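Local coordinates for Cgl0159-like domain-containing protein (Corynebacterium glutamicum, PDB 3FOK) that is of unknown function but belongs to a family of the TIM-barrel clan and folds as a closed barrel of eight parallel strands ringed by helices, at residues P178-F184 against Y218-P224; F255-E259 against T290-L294; M229-M233 against H260-P265; L72-M76 against L276-Q280; R32-L37 against L104-V109. All blocks are in the same frame, centred on the assembly; numbering follows the deposited sequence.

Contact 1 (P178-F184 against Y218-P224); sequences PIMLEPF and YTWMKLP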
# COMPACT_ATOMS: atom_id res chain seq x y z
N PRO A 178 13.39 20.30 -13.46
CA PRO A 178 13.34 21.22 -12.32
C PRO A 178 12.03 21.05 -11.56
O PRO A 178 10.96 20.94 -12.17
CB PRO A 178 13.46 22.59 -12.97
CG PRO A 178 14.31 22.31 -14.18
CD PRO A 178 13.69 21.03 -14.71
N ILE A 179 12.11 21.02 -10.24
CA ILE A 179 10.91 20.87 -9.42
C ILE A 179 10.83 21.94 -8.34
O ILE A 179 11.72 22.11 -7.51
CB ILE A 179 10.83 19.45 -8.81
CG1 ILE A 179 9.54 19.31 -8.00
CG2 ILE A 179 12.06 19.18 -7.96
CD1 ILE A 179 9.25 17.90 -7.56
N MSE A 180 9.72 22.66 -8.39
CA MSE A 180 9.39 23.78 -7.52
C MSE A 180 8.54 23.34 -6.31
O MSE A 180 7.45 22.80 -6.49
CB MSE A 180 8.60 24.77 -8.39
CG MSE A 180 8.39 26.17 -7.89
SE MSE A 180 7.16 27.01 -9.16
CE MSE A 180 8.35 27.18 -10.68
N LEU A 181 9.04 23.55 -5.10
CA LEU A 181 8.28 23.17 -3.91
C LEU A 181 7.77 24.42 -3.19
O LEU A 181 8.54 25.35 -2.94
CB LEU A 181 9.15 22.36 -2.93
CG LEU A 181 9.84 21.07 -3.39
CD1 LEU A 181 10.47 20.40 -2.18
CD2 LEU A 181 8.85 20.14 -4.06
N GLU A 182 6.48 24.44 -2.87
CA GLU A 182 5.87 25.56 -2.17
C GLU A 182 5.61 25.09 -0.74
O GLU A 182 4.59 24.47 -0.47
CB GLU A 182 4.56 25.97 -2.84
CG GLU A 182 4.01 27.32 -2.37
CD GLU A 182 2.68 27.67 -3.02
OE1 GLU A 182 2.51 27.42 -4.23
OE2 GLU A 182 1.79 28.21 -2.32
N PRO A 183 6.54 25.38 0.18
CA PRO A 183 6.39 24.97 1.58
C PRO A 183 5.64 25.98 2.45
O PRO A 183 5.57 27.16 2.14
CB PRO A 183 7.83 24.80 2.02
CG PRO A 183 8.48 25.98 1.36
CD PRO A 183 7.87 25.98 -0.04
N PHE A 184 5.11 25.47 3.55
CA PHE A 184 4.36 26.26 4.52
C PHE A 184 4.23 25.46 5.80
O PHE A 184 4.22 24.23 5.77
CB PHE A 184 2.93 26.52 4.04
CG PHE A 184 2.77 27.68 3.11
CD1 PHE A 184 3.01 28.97 3.55
CD2 PHE A 184 2.31 27.47 1.81
CE1 PHE A 184 2.79 30.06 2.70
CE2 PHE A 184 2.09 28.55 0.96
CZ PHE A 184 2.33 29.85 1.41
N TYR A 218 17.83 19.71 -8.30
CA TYR A 218 16.89 20.26 -9.27
C TYR A 218 15.70 20.89 -8.58
O TYR A 218 14.70 21.20 -9.22
CB TYR A 218 16.39 19.17 -10.22
CG TYR A 218 17.32 18.90 -11.36
CD1 TYR A 218 18.42 18.06 -11.20
CD2 TYR A 218 17.14 19.55 -12.59
CE1 TYR A 218 19.33 17.87 -12.24
CE2 TYR A 218 18.04 19.37 -13.63
CZ TYR A 218 19.14 18.53 -13.45
OH TYR A 218 20.04 18.37 -14.46
N THR A 219 15.80 21.11 -7.27
CA THR A 219 14.67 21.67 -6.57
C THR A 219 14.76 23.17 -6.31
O THR A 219 15.80 23.69 -5.90
CB THR A 219 14.40 20.92 -5.24
OG1 THR A 219 14.97 21.65 -4.15
CG2 THR A 219 15.02 19.53 -5.28
N TRP A 220 13.65 23.84 -6.57
CA TRP A 220 13.50 25.28 -6.38
C TRP A 220 12.52 25.50 -5.24
O TRP A 220 11.83 24.58 -4.81
CB TRP A 220 12.92 25.93 -7.64
CG TRP A 220 13.84 26.01 -8.81
CD1 TRP A 220 14.56 24.98 -9.36
CD2 TRP A 220 14.14 27.17 -9.59
NE1 TRP A 220 15.28 25.43 -10.44
CE2 TRP A 220 15.04 26.78 -10.60
CE3 TRP A 220 13.73 28.51 -9.53
CZ2 TRP A 220 15.54 27.67 -11.55
CZ3 TRP A 220 14.23 29.40 -10.47
CH2 TRP A 220 15.13 28.98 -11.47
N MSE A 221 12.46 26.73 -4.76
CA MSE A 221 11.56 27.09 -3.68
C MSE A 221 10.60 28.15 -4.19
O MSE A 221 10.98 29.03 -4.97
CB MSE A 221 12.33 27.65 -2.48
CG MSE A 221 13.21 26.65 -1.75
SE MSE A 221 12.22 25.41 -0.63
CE MSE A 221 12.43 23.81 -1.67
N LYS A 222 9.35 28.06 -3.77
CA LYS A 222 8.32 29.02 -4.13
C LYS A 222 7.90 29.51 -2.75
O LYS A 222 7.17 28.82 -2.05
CB LYS A 222 7.17 28.32 -4.86
CG LYS A 222 6.09 29.24 -5.40
CD LYS A 222 4.99 28.41 -6.05
CE LYS A 222 3.79 29.24 -6.43
NZ LYS A 222 2.65 28.37 -6.85
N LEU A 223 8.38 30.68 -2.36
CA LEU A 223 8.09 31.22 -1.04
C LEU A 223 7.23 32.47 -1.02
O LEU A 223 7.12 33.19 -2.01
CB LEU A 223 9.41 31.53 -0.32
CG LEU A 223 10.47 30.43 -0.28
CD1 LEU A 223 11.70 30.96 0.44
CD2 LEU A 223 9.93 29.20 0.42
N PRO A 224 6.59 32.74 0.13
CA PRO A 224 5.74 33.91 0.30
C PRO A 224 6.59 35.09 0.77
O PRO A 224 7.52 34.89 1.56
CB PRO A 224 4.75 33.46 1.36
CG PRO A 224 5.63 32.66 2.26
CD PRO A 224 6.45 31.83 1.29

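Contact 2 (F255-E259 against T290-L294); sequences FASWE and TAARL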
# COMPACT_ATOMS: atom_id res chain seq x y z
N PHE A 255 3.35 45.33 -4.45
CA PHE A 255 4.39 45.39 -5.47
C PHE A 255 5.73 45.84 -4.89
O PHE A 255 6.79 45.38 -5.32
CB PHE A 255 3.97 46.35 -6.59
CG PHE A 255 2.98 45.77 -7.55
CD1 PHE A 255 3.33 44.70 -8.37
CD2 PHE A 255 1.70 46.30 -7.65
CE1 PHE A 255 2.41 44.16 -9.27
CE2 PHE A 255 0.77 45.76 -8.55
CZ PHE A 255 1.13 44.69 -9.36
N ALA A 256 5.68 46.73 -3.90
CA ALA A 256 6.88 47.23 -3.26
C ALA A 256 7.62 46.14 -2.50
O ALA A 256 8.85 46.08 -2.53
CB ALA A 256 6.53 48.39 -2.32
N SER A 257 6.88 45.29 -1.80
CA SER A 257 7.50 44.21 -1.03
C SER A 257 8.17 43.22 -1.97
O SER A 257 9.23 42.67 -1.65
CB SER A 257 6.45 43.50 -0.17
OG SER A 257 5.43 42.93 -0.97
N TRP A 258 7.57 42.99 -3.13
CA TRP A 258 8.13 42.07 -4.12
C TRP A 258 9.43 42.66 -4.64
O TRP A 258 10.45 41.98 -4.73
CB TRP A 258 7.17 41.87 -5.29
CG TRP A 258 5.88 41.20 -4.95
CD1 TRP A 258 5.50 40.72 -3.73
CD2 TRP A 258 4.79 40.95 -5.84
NE1 TRP A 258 4.24 40.17 -3.81
CE2 TRP A 258 3.78 40.30 -5.10
CE3 TRP A 258 4.56 41.20 -7.20
CZ2 TRP A 258 2.57 39.90 -5.66
CZ3 TRP A 258 3.35 40.80 -7.77
CH2 TRP A 258 2.37 40.16 -7.00
N GLU A 259 9.38 43.94 -5.00
CA GLU A 259 10.53 44.65 -5.52
C GLU A 259 11.73 44.52 -4.59
O GLU A 259 12.86 44.31 -5.04
CB GLU A 259 10.18 46.12 -5.75
CG GLU A 259 11.29 46.95 -6.37
CD GLU A 259 10.83 48.35 -6.75
OE1 GLU A 259 10.25 49.05 -5.89
OE2 GLU A 259 11.05 48.75 -7.91
N THR A 290 3.27 45.63 -14.67
CA THR A 290 3.94 46.10 -13.47
C THR A 290 4.88 45.01 -12.99
O THR A 290 6.10 45.20 -12.89
CB THR A 290 2.93 46.40 -12.35
OG1 THR A 290 2.03 47.43 -12.79
CG2 THR A 290 3.64 46.85 -11.09
N ALA A 291 4.30 43.85 -12.69
CA ALA A 291 5.05 42.69 -12.23
C ALA A 291 6.15 42.35 -13.22
O ALA A 291 7.30 42.11 -12.83
CB ALA A 291 4.11 41.50 -12.05
N ALA A 292 5.80 42.32 -14.50
CA ALA A 292 6.75 42.00 -15.55
C ALA A 292 7.97 42.91 -15.52
O ALA A 292 9.11 42.44 -15.53
CB ALA A 292 6.08 42.09 -16.91
N ARG A 293 7.73 44.22 -15.50
CA ARG A 293 8.81 45.20 -15.50
C ARG A 293 9.53 45.25 -14.15
O ARG A 293 10.50 45.99 -13.98
CB ARG A 293 8.26 46.57 -15.90
CG ARG A 293 7.75 46.58 -17.36
CD ARG A 293 7.02 47.86 -17.76
NE ARG A 293 5.83 48.11 -16.94
CZ ARG A 293 4.88 48.99 -17.25
NH1 ARG A 293 4.96 49.70 -18.37
NH2 ARG A 293 3.85 49.16 -16.43
N LEU A 294 9.07 44.43 -13.22
CA LEU A 294 9.67 44.35 -11.89
C LEU A 294 10.67 43.19 -11.91
O LEU A 294 11.69 43.22 -11.22
CB LEU A 294 8.57 44.09 -10.85
CG LEU A 294 8.58 44.89 -9.55
CD1 LEU A 294 8.89 46.36 -9.81
CD2 LEU A 294 7.22 44.74 -8.88

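Contact 3 (M229-M233 against H260-P265); sequences MERVM and HALTLP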
# COMPACT_ATOMS: atom_id res chain seq x y z
N MSE A 229 12.64 39.22 5.15
CA MSE A 229 12.94 38.36 3.98
C MSE A 229 14.35 38.08 3.53
O MSE A 229 14.57 37.37 2.52
CB MSE A 229 12.27 38.94 2.74
CG MSE A 229 10.86 38.43 2.48
SE MSE A 229 10.77 36.54 2.15
CE MSE A 229 10.88 36.56 0.23
N GLU A 230 15.32 38.63 4.23
CA GLU A 230 16.70 38.52 3.78
C GLU A 230 17.32 37.55 4.74
O GLU A 230 18.38 36.97 4.51
CB GLU A 230 17.20 39.92 3.86
CG GLU A 230 18.63 40.32 3.62
CD GLU A 230 18.71 41.78 3.96
OE1 GLU A 230 17.81 42.55 3.52
OE2 GLU A 230 19.61 42.15 4.72
N ARG A 231 16.49 37.28 5.73
CA ARG A 231 16.78 36.38 6.79
C ARG A 231 16.14 35.05 6.40
O ARG A 231 16.64 33.98 6.76
CB ARG A 231 16.17 36.94 8.04
CG ARG A 231 16.50 36.15 9.27
CD ARG A 231 15.91 36.82 10.49
NE ARG A 231 15.62 35.84 11.52
CZ ARG A 231 14.49 35.81 12.20
NH1 ARG A 231 13.54 36.70 11.97
NH2 ARG A 231 14.29 34.86 13.11
N VAL A 232 15.03 35.11 5.67
CA VAL A 232 14.36 33.91 5.22
C VAL A 232 15.24 33.35 4.11
O VAL A 232 15.42 32.14 4.00
CB VAL A 232 12.97 34.22 4.63
CG1 VAL A 232 12.40 32.97 3.97
CG2 VAL A 232 12.03 34.72 5.71
N MSE A 233 15.81 34.24 3.31
CA MSE A 233 16.67 33.82 2.21
C MSE A 233 18.00 33.24 2.66
O MSE A 233 18.72 32.65 1.86
CB MSE A 233 16.92 34.99 1.25
CG MSE A 233 15.71 35.37 0.41
SE MSE A 233 14.83 33.83 -0.40
CE MSE A 233 13.17 33.94 0.59
N HIS A 260 11.49 44.65 -3.28
CA HIS A 260 12.57 44.52 -2.31
C HIS A 260 13.11 43.10 -2.24
O HIS A 260 14.31 42.87 -2.37
CB HIS A 260 12.11 44.93 -0.91
CG HIS A 260 13.08 44.53 0.16
ND1 HIS A 260 14.35 45.07 0.26
CD2 HIS A 260 12.99 43.60 1.14
CE1 HIS A 260 15.00 44.48 1.24
NE2 HIS A 260 14.20 43.58 1.80
N ALA A 261 12.21 42.15 -2.03
CA ALA A 261 12.59 40.74 -1.93
C ALA A 261 13.30 40.27 -3.19
O ALA A 261 14.22 39.45 -3.14
CB ALA A 261 11.35 39.89 -1.68
N LEU A 262 12.87 40.81 -4.33
CA LEU A 262 13.44 40.47 -5.62
C LEU A 262 14.94 40.76 -5.71
O LEU A 262 15.63 40.24 -6.60
CB LEU A 262 12.69 41.23 -6.72
CG LEU A 262 12.00 40.46 -7.85
CD1 LEU A 262 11.48 39.12 -7.36
CD2 LEU A 262 10.87 41.31 -8.41
N THR A 263 15.45 41.57 -4.79
CA THR A 263 16.87 41.92 -4.79
C THR A 263 17.71 40.98 -3.92
O THR A 263 18.94 40.99 -4.00
CB THR A 263 17.11 43.36 -4.27
OG1 THR A 263 16.83 43.41 -2.86
CG2 THR A 263 16.22 44.35 -5.00
N LEU A 264 17.04 40.18 -3.10
CA LEU A 264 17.72 39.25 -2.21
C LEU A 264 18.47 38.12 -2.90
O LEU A 264 18.10 37.69 -4.00
CB LEU A 264 16.71 38.68 -1.21
CG LEU A 264 16.39 39.58 -0.01
CD1 LEU A 264 16.57 41.05 -0.34
CD2 LEU A 264 14.97 39.30 0.44
N PRO A 265 19.54 37.62 -2.27
CA PRO A 265 20.38 36.54 -2.79
C PRO A 265 19.59 35.27 -3.11
O PRO A 265 18.88 34.75 -2.26
CB PRO A 265 21.39 36.30 -1.67
CG PRO A 265 21.42 37.61 -0.93
CD PRO A 265 19.97 37.99 -0.91
O HOH W 1 20.08 32.94 -0.44

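Contact 4 (L72-M76 against L276-Q280); sequences LLERM and LLYPQ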
# COMPACT_ATOMS: atom_id res chain seq x y z
N LEU A 72 -11.15 32.61 -17.33
CA LEU A 72 -9.86 32.28 -16.75
C LEU A 72 -8.85 32.17 -17.88
O LEU A 72 -7.76 32.73 -17.81
CB LEU A 72 -9.93 30.95 -16.00
CG LEU A 72 -8.91 30.69 -14.88
CD1 LEU A 72 -8.87 29.20 -14.58
CD2 LEU A 72 -7.52 31.16 -15.29
N LEU A 73 -9.23 31.46 -18.94
CA LEU A 73 -8.36 31.29 -20.09
C LEU A 73 -8.06 32.62 -20.78
O LEU A 73 -6.93 32.86 -21.20
CB LEU A 73 -8.99 30.30 -21.09
CG LEU A 73 -9.05 28.83 -20.62
CD1 LEU A 73 -9.81 27.99 -21.63
CD2 LEU A 73 -7.64 28.30 -20.44
N GLU A 74 -9.07 33.48 -20.88
CA GLU A 74 -8.88 34.79 -21.51
C GLU A 74 -7.87 35.60 -20.70
O GLU A 74 -6.91 36.15 -21.25
CB GLU A 74 -10.20 35.56 -21.57
CG GLU A 74 -10.67 35.92 -22.98
CD GLU A 74 -9.63 36.70 -23.78
OE1 GLU A 74 -9.24 37.81 -23.35
OE2 GLU A 74 -9.21 36.20 -24.84
N ARG A 75 -8.10 35.68 -19.40
CA ARG A 75 -7.21 36.42 -18.51
C ARG A 75 -5.79 35.86 -18.61
O ARG A 75 -4.82 36.60 -18.51
CB ARG A 75 -7.74 36.35 -17.08
CG ARG A 75 -9.21 36.73 -16.98
CD ARG A 75 -9.77 36.55 -15.58
NE ARG A 75 -9.56 37.73 -14.75
CZ ARG A 75 -10.44 38.72 -14.63
NH1 ARG A 75 -11.59 38.68 -15.29
NH2 ARG A 75 -10.16 39.76 -13.86
N MSE A 76 -5.69 34.55 -18.82
CA MSE A 76 -4.40 33.89 -18.95
C MSE A 76 -3.76 34.29 -20.28
O MSE A 76 -2.57 34.63 -20.34
CB MSE A 76 -4.56 32.37 -18.89
CG MSE A 76 -3.92 31.71 -17.67
SE MSE A 76 -2.01 32.01 -17.55
CE MSE A 76 -2.07 33.76 -16.74
N LEU A 276 -2.32 38.86 -10.03
CA LEU A 276 -2.12 39.35 -11.39
C LEU A 276 -3.33 39.13 -12.29
O LEU A 276 -3.63 39.95 -13.16
CB LEU A 276 -0.86 38.70 -11.98
CG LEU A 276 0.38 38.91 -11.11
CD1 LEU A 276 1.55 38.14 -11.67
CD2 LEU A 276 0.70 40.40 -11.01
N LEU A 277 -4.01 38.00 -12.10
CA LEU A 277 -5.23 37.69 -12.84
C LEU A 277 -6.26 38.10 -11.81
O LEU A 277 -6.05 37.88 -10.62
CB LEU A 277 -5.36 36.19 -13.09
CG LEU A 277 -4.20 35.41 -13.72
CD1 LEU A 277 -4.42 33.92 -13.47
CD2 LEU A 277 -4.11 35.71 -15.21
N TYR A 278 -7.37 38.70 -12.22
CA TYR A 278 -8.38 39.11 -11.24
C TYR A 278 -7.82 40.17 -10.29
O TYR A 278 -7.86 39.98 -9.07
CB TYR A 278 -8.86 37.93 -10.40
CG TYR A 278 -9.24 36.71 -11.19
CD1 TYR A 278 -10.45 36.65 -11.88
CD2 TYR A 278 -8.38 35.62 -11.27
CE1 TYR A 278 -10.79 35.54 -12.64
CE2 TYR A 278 -8.70 34.51 -12.03
CZ TYR A 278 -9.90 34.47 -12.71
OH TYR A 278 -10.21 33.37 -13.48
N PRO A 279 -7.27 41.27 -10.82
CA PRO A 279 -6.75 42.27 -9.89
C PRO A 279 -7.94 42.91 -9.18
O PRO A 279 -9.08 42.67 -9.56
CB PRO A 279 -6.03 43.25 -10.81
CG PRO A 279 -5.61 42.39 -11.97
CD PRO A 279 -6.84 41.55 -12.20
N GLN A 280 -7.67 43.70 -8.15
CA GLN A 280 -8.74 44.36 -7.39
C GLN A 280 -9.60 45.23 -8.29
O GLN A 280 -10.79 45.42 -8.05
CB GLN A 280 -8.12 45.19 -6.26
CG GLN A 280 -9.10 45.63 -5.18
CD GLN A 280 -8.43 45.71 -3.81
OE1 GLN A 280 -9.02 46.19 -2.84
NE2 GLN A 280 -7.19 45.23 -3.73

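Contact 5 (R32-L37 against L104-V109); sequences RRKREL and LDDKIV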
# COMPACT_ATOMS: atom_id res chain seq x y z
N ARG A 32 5.02 22.43 -30.10
CA ARG A 32 5.25 23.67 -29.38
C ARG A 32 6.72 24.11 -29.45
O ARG A 32 7.62 23.29 -29.31
CB ARG A 32 4.83 23.46 -27.93
CG ARG A 32 5.01 24.62 -26.98
CD ARG A 32 4.43 24.23 -25.62
NE ARG A 32 5.36 23.47 -24.79
CZ ARG A 32 6.26 24.03 -23.99
NH1 ARG A 32 6.34 25.35 -23.91
NH2 ARG A 32 7.07 23.28 -23.26
N ARG A 33 6.94 25.40 -29.69
CA ARG A 33 8.29 25.94 -29.75
C ARG A 33 8.81 26.07 -28.33
O ARG A 33 8.23 26.79 -27.52
CB ARG A 33 8.29 27.31 -30.41
CG ARG A 33 7.96 27.30 -31.88
CD ARG A 33 9.20 27.54 -32.72
NE ARG A 33 9.89 28.77 -32.33
CZ ARG A 33 9.29 29.95 -32.21
NH1 ARG A 33 7.99 30.08 -32.44
NH2 ARG A 33 10.00 31.02 -31.85
N LYS A 34 9.91 25.38 -28.03
CA LYS A 34 10.47 25.43 -26.69
C LYS A 34 11.57 26.47 -26.55
O LYS A 34 12.12 26.95 -27.54
CB LYS A 34 11.00 24.05 -26.31
CG LYS A 34 9.89 23.01 -26.24
CD LYS A 34 10.43 21.60 -26.14
CE LYS A 34 9.30 20.59 -26.28
NZ LYS A 34 8.52 20.82 -27.53
N ARG A 35 11.87 26.83 -25.30
CA ARG A 35 12.90 27.82 -25.01
C ARG A 35 13.72 27.38 -23.81
O ARG A 35 13.37 26.44 -23.10
CB ARG A 35 12.26 29.18 -24.70
CG ARG A 35 11.14 29.12 -23.68
CD ARG A 35 10.92 30.46 -23.00
NE ARG A 35 11.91 30.71 -21.96
CZ ARG A 35 11.96 31.81 -21.21
NH1 ARG A 35 11.07 32.78 -21.40
NH2 ARG A 35 12.89 31.94 -20.27
N GLU A 36 14.84 28.08 -23.59
CA GLU A 36 15.70 27.78 -22.46
C GLU A 36 14.93 28.18 -21.20
O GLU A 36 14.08 29.08 -21.25
CB GLU A 36 16.99 28.60 -22.54
CG GLU A 36 17.96 28.18 -23.64
CD GLU A 36 18.70 26.90 -23.30
OE1 GLU A 36 19.27 26.82 -22.18
OE2 GLU A 36 18.73 25.99 -24.15
N LEU A 37 15.22 27.51 -20.09
CA LEU A 37 14.54 27.81 -18.84
C LEU A 37 14.81 29.26 -18.46
O LEU A 37 13.89 30.07 -18.31
CB LEU A 37 15.05 26.90 -17.73
CG LEU A 37 14.09 26.54 -16.60
CD1 LEU A 37 14.91 26.06 -15.41
CD2 LEU A 37 13.23 27.72 -16.19
N LEU A 104 1.24 28.63 -26.20
CA LEU A 104 2.42 28.26 -25.42
C LEU A 104 3.75 28.14 -26.15
O LEU A 104 4.64 27.42 -25.71
CB LEU A 104 2.13 26.95 -24.67
CG LEU A 104 1.36 27.03 -23.35
CD1 LEU A 104 0.28 28.09 -23.42
CD2 LEU A 104 0.76 25.67 -23.03
N ASP A 105 3.91 28.86 -27.27
CA ASP A 105 5.17 28.83 -28.00
C ASP A 105 6.16 29.74 -27.30
O ASP A 105 5.83 30.87 -26.95
CB ASP A 105 4.99 29.32 -29.44
CG ASP A 105 4.18 28.37 -30.29
OD1 ASP A 105 4.50 27.16 -30.29
OD2 ASP A 105 3.24 28.83 -30.96
N ASP A 106 7.38 29.25 -27.08
CA ASP A 106 8.42 30.04 -26.42
C ASP A 106 8.06 30.41 -24.99
O ASP A 106 8.50 31.44 -24.48
CB ASP A 106 8.70 31.32 -27.21
CG ASP A 106 9.48 31.07 -28.48
OD1 ASP A 106 9.51 31.97 -29.35
OD2 ASP A 106 10.07 29.97 -28.62
N LYS A 107 7.25 29.59 -24.35
CA LYS A 107 6.86 29.86 -22.98
C LYS A 107 7.30 28.72 -22.08
O LYS A 107 7.60 27.62 -22.56
CB LYS A 107 5.34 30.06 -22.87
CG LYS A 107 4.81 31.27 -23.64
CD LYS A 107 5.23 32.59 -23.01
CE LYS A 107 4.67 33.77 -23.79
NZ LYS A 107 4.93 35.08 -23.13
N ILE A 108 7.34 28.99 -20.79
CA ILE A 108 7.73 27.99 -19.80
C ILE A 108 6.47 27.40 -19.20
O ILE A 108 5.62 28.13 -18.69
CB ILE A 108 8.57 28.63 -18.68
CG1 ILE A 108 9.92 29.08 -19.24
CG2 ILE A 108 8.74 27.65 -17.52
CD1 ILE A 108 10.70 27.96 -19.90
N VAL A 109 6.33 26.08 -19.28
CA VAL A 109 5.16 25.42 -18.73
C VAL A 109 5.51 24.73 -17.42
O VAL A 109 6.41 23.88 -17.38
CB VAL A 109 4.59 24.36 -19.68
CG1 VAL A 109 3.23 23.90 -19.17
CG2 VAL A 109 4.48 24.92 -21.09

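Contact 1 (P178-F184 against Y218-P224)
Glu182 OE1 is gripped by two lysines: Lys222 of the adjacent strand, whose NZ lies 2.8 Å from it, and Lys146 of strand 144-151 on the other side. The Lys222 ammonium approaches on the syn side of the carboxylate, 33° out of its plane. The Lys222 chain is fully extended, CG trans to the backbone N (chi1 -175°), and crosses the Glu182 chain at a slant before its NZ meets OE1; the Met180 selenium touches it on the way, 4.0 Å from Lys222 CD. The strands themselves pair in parallel, Ile179 with Thr219, Met180 with Trp220 and Leu181 with Met221. The ladder opens with Ile179 N to Tyr218 O at 2.8 Å and continues through Trp220 N to Ile179 O, Leu181 N to Trp220 O and Lys222 N to Leu181 O. On the face carrying Ile179, Leu181, Thr219 and Met221, the bent Met221 chain brings CE to 3.8 Å from Leu181 CB, and helix 158-174 packs against this layer. Met180 and Trp220 point to the barrel interior, where Phe144 meets the indole edge-to-face. Farther along, Pro183 CG rests 3.7 Å from Leu223 CD2. The two lysine ammonium groups lie close together, and the carboxylate oxygen they share probably offsets their repulsion. Such a polar cluster inside the barrel is consistent with a functional pocket, although no role is established.

Contact 2 (F255-E259 against T290-L294)
Helix segments 255-259 and 290-294 run side by side in the same direction, their axes 10.7 Å apart at closest approach and inclined by only 16°. At that separation the backbones do not meet, and side chains fill the interval. Phe255 presents one ring face to Thr290, whose methyl CG2 stands 3.4 Å above the ring plane over its centre, a CH-pi contact with the line from the ring centre to CG2 13° off the ring normal. The threonine torsion sorts its two branches: CG2 lies trans to the backbone N and goes to the ring, while OG1, beside that nitrogen (chi1 -61°), bonds back to Ala286 O within its own helix. Leu294 fills the next turn. Its CD2 branch reaches the Phe255 side, 3.9 Å from Phe255 CD1 and 3.6 Å from Phe255 O, whereas CD1 meets Glu259 OE2 at 3.7 Å, a plain van der Waals approach of a methyl to a carboxylate at the exposed margin. On the inner side the Trp258 ring turns its edge to Ala291, with CZ3 4.4 Å from Ala291 CB. The example illustrates how parallel helices on a barrel can be joined mainly by van der Waals and CH-pi contact. Below them, Trp258 lies on Leu270 and Val272 of strand 267-272, and Ala291 touches Phe45 of strand 44-48, so the helix pair straddles two adjacent strands of the barrel wall.

Contact 3 (M229-M233 against H260-P265)
Leu264 reaches from the loop after helix 252-261 into segment 229-233, where CB, CG and CD2 meet successive residues. CB abuts Met233 CG at 3.8 Å. CG, set trans to the carbonyl carbon (chi1 -81°), lies over the backbone of Glu230, 3.9 Å from Glu230 CA. CD2 comes to 3.6 Å from Met229 CB, although its modelled place is too close to the Met229 carbonyl to be relied on. Met229 itself bends twice along its chain, bringing CE to 3.9 Å from Ala261 CB; both residues also pack on Leu242 of strand 240-243. The type I turn from Ala261 to Leu264 delivers the leucine, and His260 O is held there by two donors, Thr263 N and Thr263 OG1. A water lies 2.7 Å from Met233 O and 2.8 Å from Pro265 O and can link the two carbonyls, though it may not serve both at once. The contact lies in the outer layer of a TIM barrel, joining the helical turn after strand 219-224 to the end of the helix after strand 240-243.

Contact 4 (L72-M76 against L276-Q280)
The Arg75 guanidinium lies flat over one face of the Tyr278 ring, the two planes only 3° apart, with NE 3.1 Å above the ring and displaced toward its rim. Seen from the arginine, Tyr278 CD1 covers one guanidinium face, while Tyr278 N and Pro279 CD sit at its edge; the former is a donor like the arginine nitrogens, so it forms no bond with them. The bend that lays the group down comes at chi3 (88°), and it brings the aliphatic part along too, with Arg75 CD 3.3 Å from Tyr278 CE1. Leu72 takes the edge of the same ring, its CG 3.3 Å from Tyr278 OH. Deeper in, the chemistry is apolar: Met76 curls so that CE presses on Leu277 CD2 at 3.2 Å, a tight fit, and both side chains reach Val47 of strand 44-48. Helix 284-295 borders the outer part, through Val284 against Arg75 and Pro279. Flat guanidinium-on-ring packing, with aliphatic contacts behind it, thus joins loop to helix: the loop after the last strand, 267-272, meets helix 69-81, which follows the first strand, 44-48, at the seam where a TIM barrel closes.

Contact 5 (R32-L37 against L104-V109)
Segment 32-37 wraps along the type II beta turn Leu104-Lys107 that leads into strand 108-112 of the TIM barrel. One bond is backbone to backbone: Asp106 N donates to Arg33 O at 2.6 Å. Others pair backbone with side chain. Arg33 N reaches Asp105 OD1 at 3.1 Å, nearly straight and on the anti lone pair. Arg32 NH1 gives to both ends of the turn, Leu104 O at 3.2 Å and Lys107 O at 2.9 Å, each in the guanidinium plane; CG trans to the backbone N (chi1 179°) and a bend at chi3 (83°) turn the group to these carbonyls, and the two bonds help fix its rotation. Arg35 NE bonds Glu36 O in its own segment. Among charged pairs, Arg33 NH2 meets Asp106 OD1 at 2.7 Å; the carboxylate stands 80° to the guanidinium, so this is no flat two-pronged pairing. Arg32 NH2 and Arg35 NH1 form salt bridges with Asp143 and Asp86. Apolar contacts complete the seam: Ile108 CG1 lies over one Arg35 guanidinium face, toward its rim, and Leu37 CD2 is 4.5 Å from Ile108 CD1. Opposite faces of the Arg32 guanidinium carry Val109 CG2, 3.3 Å above the plane, and Lys34 CG, 4.1 Å from it, both offset toward the rim.

How the contacts relate
Contact 1 is the buried core, a strand pair of the barrel wall that adds a salt bridge to its ladder. The other four lie farther out and are partly buried. Contacts 2 and 3 share helix 252-261 and are largely apolar; Leu262 of the second segment of contact 3 touches Leu294 of contact 2. Contact 3 also leans on contact 1, where Met233 meets Leu223. Contact 4 joins contact 2 through Leu276, packed on Ala291 and Trp258, and adds a guanidinium lying flat on a tyrosine ring. Contact 5 is the most polar, rich in arginine bonds to loop carbonyls and carboxylates, yet Leu37 carries it onto Pro178 and Trp220 of contact 1.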